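Long-range contact in rhodopsin (Todarodes pacificus, PDB 2Z73), which detects light through a retinal chromophore and activates Gq-type G-protein signalling to phospholipase C in squid vision: residues 122-127 with 210-215. Numbering follows the deposited sequence.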
loop_
_atom_site.group_PDB
_atom_site.type_symbol
_atom_site.label_atom_id
_atom_site.label_comp_id
_atom_site.label_asym_id
_atom_site.label_seq_id
_atom_site.Cartn_x
_atom_site.Cartn_y
_atom_site.Cartn_z
ATOM N N SER A 122 1.377 -2.903 -3.686
ATOM C CA SER A 122 0.427 -2.435 -2.700
ATOM C C SER A 122 -0.844 -1.816 -3.302
ATOM O O SER A 122 -1.944 -2.055 -2.799
ATOM C CB SER A 122 1.108 -1.475 -1.726
ATOM O OG SER A 122 1.924 -2.208 -0.830
ATOM N N ILE A 123 -0.713 -1.041 -4.376
ATOM C CA ILE A 123 -1.895 -0.447 -5.010
ATOM C C ILE A 123 -2.673 -1.477 -5.814
ATOM O O ILE A 123 -3.904 -1.483 -5.795
ATOM C CB ILE A 123 -1.551 0.696 -5.978
ATOM C CG1 ILE A 123 -0.042 0.749 -6.208
ATOM C CG2 ILE A 123 -2.127 2.003 -5.459
ATOM C CD1 ILE A 123 0.372 1.667 -7.327
ATOM N N MET A 124 -1.968 -2.346 -6.529
ATOM C CA MET A 124 -2.664 -3.355 -7.323
ATOM C C MET A 124 -3.401 -4.327 -6.398
ATOM O O MET A 124 -4.474 -4.840 -6.744
ATOM C CB MET A 124 -1.689 -4.114 -8.221
ATOM C CG MET A 124 -2.384 -4.949 -9.270
ATOM S SD MET A 124 -3.683 -4.031 -10.141
ATOM C CE MET A 124 -2.761 -3.210 -11.409
ATOM N N THR A 125 -2.829 -4.579 -5.221
ATOM C CA THR A 125 -3.481 -5.467 -4.277
ATOM C C THR A 125 -4.732 -4.730 -3.843
ATOM O O THR A 125 -5.806 -5.316 -3.763
ATOM C CB THR A 125 -2.616 -5.757 -3.030
ATOM O OG1 THR A 125 -1.426 -6.440 -3.418
ATOM C CG2 THR A 125 -3.379 -6.630 -2.046
ATOM N N MET A 126 -4.586 -3.437 -3.563
ATOM C CA MET A 126 -5.734 -2.638 -3.159
ATOM C C MET A 126 -6.774 -2.700 -4.278
ATOM O O MET A 126 -7.974 -2.771 -4.017
ATOM C CB MET A 126 -5.320 -1.190 -2.867
ATOM C CG MET A 126 -4.645 -1.014 -1.511
ATOM S SD MET A 126 -4.168 0.695 -1.121
ATOM C CE MET A 126 -2.511 0.475 -0.455
ATOM N N ALA A 127 -6.309 -2.705 -5.525
ATOM C CA ALA A 127 -7.221 -2.789 -6.658
ATOM C C ALA A 127 -8.055 -4.071 -6.526
ATOM O O ALA A 127 -9.283 -4.032 -6.639
ATOM C CB ALA A 127 -6.437 -2.799 -7.965
ATOM N N PHE A 210 -1.301 4.680 -12.669
ATOM C CA PHE A 210 -2.634 5.003 -13.178
ATOM C C PHE A 210 -3.512 3.773 -13.380
ATOM O O PHE A 210 -4.715 3.810 -13.138
ATOM C CB PHE A 210 -2.535 5.769 -14.502
ATOM C CG PHE A 210 -1.745 7.047 -14.406
ATOM C CD1 PHE A 210 -1.898 7.892 -13.309
ATOM C CD2 PHE A 210 -0.872 7.421 -15.422
ATOM C CE1 PHE A 210 -1.193 9.088 -13.227
ATOM C CE2 PHE A 210 -0.164 8.617 -15.349
ATOM C CZ PHE A 210 -0.327 9.452 -14.247
ATOM N N GLY A 211 -2.903 2.683 -13.824
ATOM C CA GLY A 211 -3.651 1.466 -14.057
ATOM C C GLY A 211 -4.569 1.079 -12.918
ATOM O O GLY A 211 -5.784 1.254 -13.024
ATOM N N PRO A 212 -4.021 0.548 -11.813
ATOM C CA PRO A 212 -4.803 0.133 -10.645
ATOM C C PRO A 212 -5.703 1.246 -10.119
ATOM O O PRO A 212 -6.736 0.994 -9.503
ATOM C CB PRO A 212 -3.730 -0.288 -9.640
ATOM C CG PRO A 212 -2.535 0.544 -10.044
ATOM C CD PRO A 212 -2.579 0.437 -11.542
ATOM N N ILE A 213 -5.310 2.485 -10.371
ATOM C CA ILE A 213 -6.121 3.609 -9.939
ATOM C C ILE A 213 -7.476 3.545 -10.639
ATOM O O ILE A 213 -8.521 3.695 -10.007
ATOM C CB ILE A 213 -5.443 4.943 -10.265
ATOM C CG1 ILE A 213 -4.220 5.128 -9.357
ATOM C CG2 ILE A 213 -6.440 6.071 -10.123
ATOM C CD1 ILE A 213 -3.579 6.501 -9.417
ATOM N N LEU A 214 -7.454 3.311 -11.947
ATOM C CA LEU A 214 -8.687 3.220 -12.719
ATOM C C LEU A 214 -9.580 2.127 -12.148
ATOM O O LEU A 214 -10.787 2.319 -11.972
ATOM C CB LEU A 214 -8.372 2.936 -14.186
ATOM C CG LEU A 214 -7.672 4.076 -14.934
ATOM C CD1 LEU A 214 -7.237 3.602 -16.316
ATOM C CD2 LEU A 214 -8.613 5.267 -15.047
ATOM N N ILE A 215 -8.986 0.976 -11.860
ATOM C CA ILE A 215 -9.736 -0.132 -11.283
ATOM C C ILE A 215 -10.354 0.355 -9.975
ATOM O O ILE A 215 -11.537 0.147 -9.720
ATOM C CB ILE A 215 -8.818 -1.332 -11.000
ATOM C CG1 ILE A 215 -8.251 -1.868 -12.311
ATOM C CG2 ILE A 215 -9.588 -2.422 -10.298
ATOM C CD1 ILE A 215 -7.294 -3.028 -12.134
#
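M124 lays its terminal methyl almost squarely over one face of the pyrrolidine ring of P212, with CE 3.6 Å from P212 CB and 3.7 Å from P212 CD. The methyl therefore spans the CB and CD arms of the ring on this one face, while the sulfur sits off toward the CB end. At the rim, I123 CD1 meets P212 CG at 4.1 Å, coming in obliquely from the side of the ring plane opposite the methionine methyl. A127 CB approaches another part of the rim, 4.1 Å from P212 CB, and the carbonyl oxygen of I123 also faces that corner.

The M124 chain starts with CG anti to the backbone N (chi1 -167°), then bends at chi2 and chi3, which carries CE across the gap to the proline. Its flank packs against F158, V159 and W162 of helix 149-167.

This is where transmembrane helices 3 and 5 meet in the rhodopsin-family bundle, their local axes 8.6 Å apart and only 20° from parallel. P212 and I123, together with F270 of helix 246-286, which I123 touches, correspond to the P-I-F motif of class A receptors. That trio is associated with relaying changes from the ligand pocket toward the cytoplasmic side; here the I123 side chain lies about 5 Å from the bound retinal. Having no N-H, P212 makes no backbone bond to the preceding turn, and helix 195-224 kinks there.

One turn further on, I215 extends the apolar seam. Its CG2, anti to the backbone N, rests 3.9 Å from A127 CB, whereas the other branch ends with CD1 4.2 Å from M124 SD; I215 also touches S130 and I131 of helix 104-138.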